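Local structure of aminotransferase class I and II (Streptococcus suis 89/1591, 3P6K) at residues E194-F199 against A304-S309; L96-L101 against T155-I160. The protein probably catalyses the pyridoxal-phosphate-dependent transfer of amino groups between amino acids and oxo acids, as a fold-type I aminotransferase. One frame throughout, in Å; residues are numbered along the deposited sequence.

Contact 1. Residues E194-F199 against A304-S309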
ATOM      1  N   GLU B 194     -14.626  -2.315  -8.538  1.00 32.45           N
ATOM      2  CA  GLU B 194     -15.026  -3.228  -9.600  1.00 32.26           C
ATOM      3  C   GLU B 194     -14.105  -4.440  -9.801  1.00 32.15           C
ATOM      4  O   GLU B 194     -14.072  -5.009 -10.886  1.00 31.74           O
ATOM      5  CB  GLU B 194     -15.259  -2.418 -10.895  1.00 32.83           C
ATOM      6  CG  GLU B 194     -16.381  -1.346 -10.723  1.00 33.58           C
ATOM      7  CD  GLU B 194     -16.481  -0.286 -11.809  1.00 34.81           C
ATOM      8  OE1 GLU B 194     -15.598  -0.159 -12.698  1.00 34.89           O
ATOM      9  OE2 GLU B 194     -17.508   0.413 -11.780  1.00 33.64           O
ATOM     10  N   VAL B 195     -13.477  -4.904  -8.720  1.00 31.78           N
ATOM     11  CA  VAL B 195     -12.569  -6.058  -8.778  1.00 32.18           C
ATOM     12  C   VAL B 195     -13.240  -7.356  -9.261  1.00 32.49           C
ATOM     13  O   VAL B 195     -12.595  -8.149  -9.930  1.00 32.57           O
ATOM     14  CB  VAL B 195     -11.785  -6.306  -7.477  1.00 31.89           C
ATOM     15  CG1 VAL B 195     -10.921  -5.100  -7.147  1.00 30.58           C
ATOM     16  CG2 VAL B 195     -12.709  -6.706  -6.321  1.00 31.76           C
ATOM     17  N   TYR B 196     -14.526  -7.531  -8.977  1.00 33.69           N
ATOM     18  CA  TYR B 196     -15.272  -8.684  -9.483  1.00 34.90           C
ATOM     19  C   TYR B 196     -16.065  -8.323 -10.742  1.00 35.97           C
ATOM     20  O   TYR B 196     -17.159  -7.714 -10.659  1.00 34.23           O
ATOM     21  CB  TYR B 196     -16.210  -9.217  -8.432  1.00 36.07           C
ATOM     22  CG  TYR B 196     -15.513  -9.778  -7.243  1.00 37.35           C
ATOM     23  CD1 TYR B 196     -15.007 -11.070  -7.266  1.00 41.67           C
ATOM     24  CD2 TYR B 196     -15.412  -9.050  -6.069  1.00 40.53           C
ATOM     25  CE1 TYR B 196     -14.390 -11.612  -6.157  1.00 43.13           C
ATOM     26  CE2 TYR B 196     -14.807  -9.562  -4.966  1.00 41.73           C
ATOM     27  CZ  TYR B 196     -14.286 -10.847  -5.007  1.00 44.14           C
ATOM     28  OH  TYR B 196     -13.665 -11.373  -3.917  1.00 46.25           O
ATOM     29  N   ARG B 197     -15.478  -8.678 -11.886  1.00 37.19           N
ATOM     30  CA  ARG B 197     -16.077  -8.518 -13.212  1.00 39.30           C
ATOM     31  C   ARG B 197     -17.087  -9.630 -13.461  1.00 39.81           C
ATOM     32  O   ARG B 197     -16.744 -10.810 -13.333  1.00 42.28           O
ATOM     33  CB  ARG B 197     -15.000  -8.631 -14.299  1.00 40.13           C
ATOM     34  CG  ARG B 197     -15.469  -8.384 -15.743  1.00 42.59           C
ATOM     35  CD  ARG B 197     -14.342  -8.607 -16.690  1.00 44.93           C
ATOM     36  NE  ARG B 197     -14.670  -8.327 -18.084  1.00 46.54           N
ATOM     37  CZ  ARG B 197     -15.293  -9.171 -18.913  1.00 49.81           C
ATOM     38  NH1 ARG B 197     -15.768 -10.361 -18.513  1.00 51.63           N
ATOM     39  NH2 ARG B 197     -15.499  -8.794 -20.170  1.00 52.56           N
ATOM     40  N   SER B 198     -18.320  -9.270 -13.826  1.00 39.15           N
ATOM     41  CA  SER B 198     -19.326 -10.256 -14.203  1.00 38.28           C
ATOM     42  C   SER B 198     -19.019 -10.846 -15.578  1.00 38.63           C
ATOM     43  O   SER B 198     -18.686 -10.117 -16.518  1.00 38.29           O
ATOM     44  CB  SER B 198     -20.725  -9.625 -14.250  1.00 39.18           C
ATOM     45  OG  SER B 198     -21.705 -10.574 -14.640  1.00 38.78           O
ATOM     46  N   PHE B 199     -19.143 -12.165 -15.683  1.00 38.11           N
ATOM     47  CA  PHE B 199     -19.030 -12.876 -16.958  1.00 39.13           C
ATOM     48  C   PHE B 199     -20.426 -13.221 -17.539  1.00 39.17           C
ATOM     49  O   PHE B 199     -20.529 -14.001 -18.459  1.00 39.30           O
ATOM     50  CB  PHE B 199     -18.187 -14.138 -16.774  1.00 39.36           C
ATOM     51  CG  PHE B 199     -16.728 -13.876 -16.591  1.00 40.29           C
ATOM     52  CD1 PHE B 199     -16.217 -13.580 -15.345  1.00 41.15           C
ATOM     53  CD2 PHE B 199     -15.845 -13.990 -17.668  1.00 41.35           C
ATOM     54  CE1 PHE B 199     -14.845 -13.363 -15.179  1.00 42.19           C
ATOM     55  CE2 PHE B 199     -14.493 -13.782 -17.500  1.00 42.05           C
ATOM     56  CZ  PHE B 199     -14.000 -13.461 -16.254  1.00 42.14           C
ATOM     57  N   ALA B 304     -23.990 -13.208 -10.363  1.00 42.32           N
ATOM     58  CA  ALA B 304     -24.013 -12.858 -11.806  1.00 42.71           C
ATOM     59  C   ALA B 304     -22.731 -13.328 -12.484  1.00 42.84           C
ATOM     60  O   ALA B 304     -21.994 -12.516 -13.038  1.00 43.54           O
ATOM     61  CB  ALA B 304     -24.204 -11.322 -11.980  1.00 42.12           C
ATOM     62  N   VAL B 305     -22.471 -14.641 -12.455  1.00 43.32           N
ATOM     63  CA  VAL B 305     -21.217 -15.261 -12.957  1.00 42.35           C
ATOM     64  C   VAL B 305     -19.972 -14.476 -12.511  1.00 42.16           C
ATOM     65  O   VAL B 305     -19.131 -14.004 -13.302  1.00 40.09           O
ATOM     66  CB  VAL B 305     -21.240 -15.538 -14.493  1.00 42.91           C
ATOM     67  CG1 VAL B 305     -20.159 -16.573 -14.861  1.00 41.60           C
ATOM     68  CG2 VAL B 305     -22.580 -16.059 -14.902  1.00 42.14           C
ATOM     69  N   VAL B 306     -19.899 -14.393 -11.192  1.00 42.39           N
ATOM     70  CA  VAL B 306     -18.856 -13.745 -10.421  1.00 42.64           C
ATOM     71  C   VAL B 306     -18.382 -14.829  -9.447  1.00 42.47           C
ATOM     72  O   VAL B 306     -19.193 -15.634  -8.995  1.00 42.21           O
ATOM     73  CB  VAL B 306     -19.545 -12.500  -9.714  1.00 43.44           C
ATOM     74  CG1 VAL B 306     -18.789 -11.953  -8.602  1.00 42.18           C
ATOM     75  CG2 VAL B 306     -19.830 -11.414 -10.782  1.00 45.07           C
ATOM     76  N   SER B 307     -17.109 -14.820  -9.078  1.00 41.68           N
ATOM     77  CA  SER B 307     -16.538 -15.904  -8.281  1.00 42.45           C
ATOM     78  C   SER B 307     -16.855 -15.891  -6.765  1.00 41.56           C
ATOM     79  O   SER B 307     -16.271 -16.670  -6.054  1.00 41.49           O
ATOM     80  CB  SER B 307     -15.019 -15.954  -8.486  1.00 42.12           C
ATOM     81  OG  SER B 307     -14.357 -14.966  -7.723  1.00 43.18           O
ATOM     82  N   THR B 308     -17.727 -14.996  -6.278  1.00 40.95           N
ATOM     83  CA  THR B 308     -18.100 -14.973  -4.854  1.00 40.67           C
ATOM     84  C   THR B 308     -19.592 -15.262  -4.810  1.00 41.67           C
ATOM     85  O   THR B 308     -20.320 -14.973  -5.777  1.00 41.85           O
ATOM     86  CB  THR B 308     -17.669 -13.660  -4.100  1.00 39.95           C
ATOM     87  OG1 THR B 308     -17.969 -13.779  -2.693  1.00 38.97           O
ATOM     88  CG2 THR B 308     -18.343 -12.428  -4.677  1.00 40.09           C
ATOM     89  N   SER B 309     -20.008 -15.960  -3.750  1.00 41.34           N
ATOM     90  CA  SER B 309     -21.414 -16.301  -3.516  1.00 42.02           C
ATOM     91  C   SER B 309     -21.646 -16.227  -2.052  1.00 42.10           C
ATOM     92  O   SER B 309     -20.682 -16.286  -1.258  1.00 41.79           O
ATOM     93  CB  SER B 309     -21.798 -17.688  -4.027  1.00 42.95           C
ATOM     94  OG  SER B 309     -21.171 -18.748  -3.323  1.00 43.20           O
TER
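Y196 buries the most surface in this contact, and V305 and V306 follow. The methyl CG2 of T308 sits over one face of the Y196 ring. T308 CG2 is 4.3 Å from the centroid of the Y196 ring and 9° off the normal, a CH-pi contact close to the ring centre. At the edge of the same ring, near its plane, S307 OG lies 3.7 Å from Y196 CE1. V306 CG1 comes in obliquely and touches Y196 CB at 3.8 Å. V306 splits its two methyls. CG1, anti to the backbone N (chi1 163°), goes to the tyrosine, and V306 CG2 packs on S198 CA at 3.6 Å.

V305 contributes both backbone and side chain. V305 O accepts the N-H of F199, with F199 N 3.0 Å away, in a fairly straight bond (163° at the hydrogen), with the donor tilted out of the carbonyl plane. V305 CG1 also rests on F199 CB at 3.7 Å. One residue earlier, S198 OG donates to A304 O. S200 OG is a second partner of that hydroxyl.

The tyrosine hydroxyl points onward to the cofactor. Y196 OH hydrogen-bonds O3 of LLP, the lysine–pyridoxal phosphate residue at position 222. The loop after strand 189-193 thus meets the loop leading into strand 308-313, and T308 at its start, beside the active site of a fold-type I aminotransferase. T308 OG1 turns to P166 O. With T308 CG2 over one face, S307 OG at the edge and V306 CG1 near CB, the packing probably steadies the side chain whose OH is bonded to LLP O3.

Contact 2. Residues L96-L101 against T155-I160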
ATOM      1  N   LEU B  96      -6.558   5.335  -1.393  1.00 34.76           N
ATOM      2  CA  LEU B  96      -6.143   6.581  -2.039  1.00 35.24           C
ATOM      3  C   LEU B  96      -7.335   7.511  -2.344  1.00 35.52           C
ATOM      4  O   LEU B  96      -7.304   8.688  -1.990  1.00 35.72           O
ATOM      5  CB  LEU B  96      -5.323   6.304  -3.308  1.00 34.84           C
ATOM      6  CG  LEU B  96      -4.857   7.534  -4.093  1.00 35.87           C
ATOM      7  CD1 LEU B  96      -4.022   8.483  -3.168  1.00 36.18           C
ATOM      8  CD2 LEU B  96      -4.105   7.061  -5.303  1.00 35.54           C
ATOM      9  N   VAL B  97      -8.403   6.957  -2.894  1.00 34.99           N
ATOM     10  CA  VAL B  97      -9.593   7.728  -3.237  1.00 35.24           C
ATOM     11  C   VAL B  97     -10.271   8.272  -1.979  1.00 37.20           C
ATOM     12  O   VAL B  97     -10.608   9.481  -1.915  1.00 36.86           O
ATOM     13  CB  VAL B  97     -10.624   6.888  -4.021  1.00 34.48           C
ATOM     14  CG1 VAL B  97     -11.941   7.649  -4.215  1.00 32.55           C
ATOM     15  CG2 VAL B  97     -10.042   6.378  -5.379  1.00 31.73           C
ATOM     16  N   LEU B  98     -10.466   7.395  -0.993  1.00 36.48           N
ATOM     17  CA  LEU B  98     -11.153   7.788   0.245  1.00 38.47           C
ATOM     18  C   LEU B  98     -10.321   8.807   1.027  1.00 40.11           C
ATOM     19  O   LEU B  98     -10.830   9.831   1.428  1.00 42.31           O
ATOM     20  CB  LEU B  98     -11.522   6.561   1.093  1.00 37.48           C
ATOM     21  CG  LEU B  98     -12.509   5.596   0.424  1.00 37.68           C
ATOM     22  CD1 LEU B  98     -12.441   4.207   1.041  1.00 39.14           C
ATOM     23  CD2 LEU B  98     -13.917   6.143   0.393  1.00 38.59           C
ATOM     24  N   TYR B  99      -9.032   8.558   1.167  1.00 41.72           N
ATOM     25  CA  TYR B  99      -8.124   9.486   1.868  1.00 44.49           C
ATOM     26  C   TYR B  99      -8.054  10.858   1.163  1.00 44.92           C
ATOM     27  O   TYR B  99      -8.235  11.878   1.794  1.00 46.36           O
ATOM     28  CB  TYR B  99      -6.758   8.860   1.933  1.00 45.35           C
ATOM     29  CG  TYR B  99      -5.965   9.293   3.064  1.00 53.70           C
ATOM     30  CD1 TYR B  99      -6.138   8.666   4.323  1.00 60.76           C
ATOM     31  CD2 TYR B  99      -5.033  10.320   2.926  1.00 60.98           C
ATOM     32  CE1 TYR B  99      -5.409   9.056   5.415  1.00 64.25           C
ATOM     33  CE2 TYR B  99      -4.293  10.710   3.995  1.00 65.97           C
ATOM     34  CZ  TYR B  99      -4.480  10.070   5.250  1.00 67.28           C
ATOM     35  OH  TYR B  99      -3.748  10.429   6.329  1.00 71.50           O
ATOM     36  N   SER B 100      -7.880  10.858  -0.160  1.00 43.57           N
ATOM     37  CA  SER B 100      -7.832  12.096  -0.963  1.00 43.97           C
ATOM     38  C   SER B 100      -9.079  12.964  -0.944  1.00 44.39           C
ATOM     39  O   SER B 100      -8.969  14.188  -0.852  1.00 46.34           O
ATOM     40  CB  SER B 100      -7.545  11.772  -2.428  1.00 42.80           C
ATOM     41  OG  SER B 100      -6.303  11.123  -2.585  1.00 42.43           O
ATOM     42  N   LEU B 101     -10.252  12.347  -1.012  1.00 43.49           N
ATOM     43  CA  LEU B 101     -11.504  13.084  -1.177  1.00 44.31           C
ATOM     44  C   LEU B 101     -12.404  13.309   0.032  1.00 45.40           C
ATOM     45  O   LEU B 101     -13.203  14.248   0.002  1.00 45.57           O
ATOM     46  CB  LEU B 101     -12.311  12.419  -2.301  1.00 43.38           C
ATOM     47  CG  LEU B 101     -11.523  12.299  -3.631  1.00 43.04           C
ATOM     48  CD1 LEU B 101     -12.343  11.574  -4.692  1.00 43.21           C
ATOM     49  CD2 LEU B 101     -11.045  13.662  -4.157  1.00 43.00           C
ATOM     50  N   THR B 155     -24.259  15.555   0.062  1.00 57.53           N
ATOM     51  CA  THR B 155     -23.626  14.204   0.000  1.00 54.60           C
ATOM     52  C   THR B 155     -22.377  14.218  -0.915  1.00 53.25           C
ATOM     53  O   THR B 155     -22.461  14.587  -2.077  1.00 53.46           O
ATOM     54  CB  THR B 155     -24.624  13.104  -0.443  1.00 53.83           C
ATOM     55  OG1 THR B 155     -25.687  13.003   0.515  1.00 53.69           O
ATOM     56  CG2 THR B 155     -23.941  11.743  -0.557  1.00 50.29           C
ATOM     57  N   LYS B 156     -21.226  13.851  -0.359  1.00 51.93           N
ATOM     58  CA  LYS B 156     -19.950  13.943  -1.057  1.00 51.03           C
ATOM     59  C   LYS B 156     -19.750  12.767  -2.007  1.00 48.62           C
ATOM     60  O   LYS B 156     -19.301  12.973  -3.132  1.00 47.82           O
ATOM     61  CB  LYS B 156     -18.786  14.010  -0.046  1.00 51.51           C
ATOM     62  CG  LYS B 156     -17.324  13.919  -0.613  1.00 53.09           C
ATOM     63  CD  LYS B 156     -16.923  15.058  -1.563  1.00 56.91           C
ATOM     64  CE  LYS B 156     -16.555  16.357  -0.845  1.00 59.89           C
ATOM     65  NZ  LYS B 156     -15.267  16.242  -0.096  1.00 60.45           N
HETATM   66  N   MSE B 157     -20.067  11.558  -1.526  1.00 46.83           N
HETATM   67  CA  MSE B 157     -19.800  10.315  -2.262  1.00 44.79           C
HETATM   68  C   MSE B 157     -20.723   9.185  -1.885  1.00 43.27           C
HETATM   69  O   MSE B 157     -21.138   9.092  -0.727  1.00 43.53           O
HETATM   70  CB  MSE B 157     -18.360   9.874  -1.937  1.00 44.16           C
HETATM   71  CG  MSE B 157     -17.810   8.618  -2.659  1.00 43.72           C
HETATM   72 SE   MSE B 157     -16.003   8.304  -2.015  0.75 45.28          SE
HETATM   73  CE  MSE B 157     -15.119   9.708  -3.031  1.00 46.81           C
ATOM     74  N   ILE B 158     -21.004   8.327  -2.868  1.00 41.16           N
ATOM     75  CA  ILE B 158     -21.743   7.085  -2.690  1.00 40.34           C
ATOM     76  C   ILE B 158     -20.714   5.979  -2.980  1.00 39.29           C
ATOM     77  O   ILE B 158     -20.063   6.034  -4.026  1.00 39.78           O
ATOM     78  CB  ILE B 158     -22.919   6.946  -3.673  1.00 40.05           C
ATOM     79  CG1 ILE B 158     -23.907   8.096  -3.522  1.00 41.11           C
ATOM     80  CG2 ILE B 158     -23.635   5.632  -3.478  1.00 38.27           C
ATOM     81  CD1 ILE B 158     -25.051   8.058  -4.501  1.00 39.63           C
ATOM     82  N   CYS B 159     -20.538   5.015  -2.080  1.00 37.92           N
ATOM     83  CA  CYS B 159     -19.597   3.898  -2.284  1.00 37.04           C
ATOM     84  C   CYS B 159     -20.325   2.606  -2.613  1.00 36.21           C
ATOM     85  O   CYS B 159     -21.190   2.171  -1.837  1.00 36.48           O
ATOM     86  CB  CYS B 159     -18.768   3.629  -1.032  1.00 37.12           C
ATOM     87  SG  CYS B 159     -17.721   5.021  -0.545  1.00 40.14           S
ATOM     88  N   ILE B 160     -19.950   1.982  -3.724  1.00 34.08           N
ATOM     89  CA  ILE B 160     -20.490   0.685  -4.120  1.00 33.59           C
ATOM     90  C   ILE B 160     -19.351  -0.269  -4.466  1.00 33.79           C
ATOM     91  O   ILE B 160     -18.185   0.157  -4.683  1.00 32.44           O
ATOM     92  CB  ILE B 160     -21.458   0.799  -5.357  1.00 33.96           C
ATOM     93  CG1 ILE B 160     -20.729   1.264  -6.641  1.00 31.22           C
ATOM     94  CG2 ILE B 160     -22.676   1.715  -5.024  1.00 33.99           C
ATOM     95  CD1 ILE B 160     -21.651   1.339  -7.876  1.00 30.56           C
TER
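M157, a selenomethionine, lays its end across three side chains of helix 89-101. M157 CE meets L101 CD1 at 3.7 Å and also touches V97 CG1. M157 SE lies 3.8 Å from L98 CD2. The chain runs straight out from the strand and then bends at its last torsion (chi3 -76°), which turns CE toward V97 and L101. M157 crosses both leucines at about a right angle. L98 CD2 also reaches C159 SG, two residues further along the strand.

This is helix-on-sheet packing in the large domain of a fold-type I enzyme. Strand 155-161 lies inside the seven-stranded mixed sheet, between strands 107-112 and 189-193. The helix segment runs nearly antiparallel to the strand segment at 171°, with the axes 10.7 Å apart. L191 of strand 189-193 touches both L98 and M157. I158 faces the other way, onto helix 173-185.

At the helix's C-terminal end K156 folds back through three bent torsions. K156 NZ donates to L101 O at 2.9 Å, nearly in line with the carbonyl. The same ammonium forms a salt bridge with D106 OD2.

Overall arrangement
The two contacts join different elements of one chain, with centres about 23 Å apart and no touch between them. Contact 1 is partly buried and lies nearer the middle of the fold: its centre is about 8 Å from the centre of the chain, that of contact 2 about 17 Å. It links a loop at the end of one strand of the seven-stranded sheet to the antiparallel sheet that includes 308-313. Contact 2 is buried and stays within the large domain, between a helix and a neighbouring strand of that same seven-stranded sheet. Contact 1 mixes backbone and hydroxyl hydrogen bonds with a ring face. Contact 2 is mostly apolar, with one lysine bonded to the helix-end carbonyl.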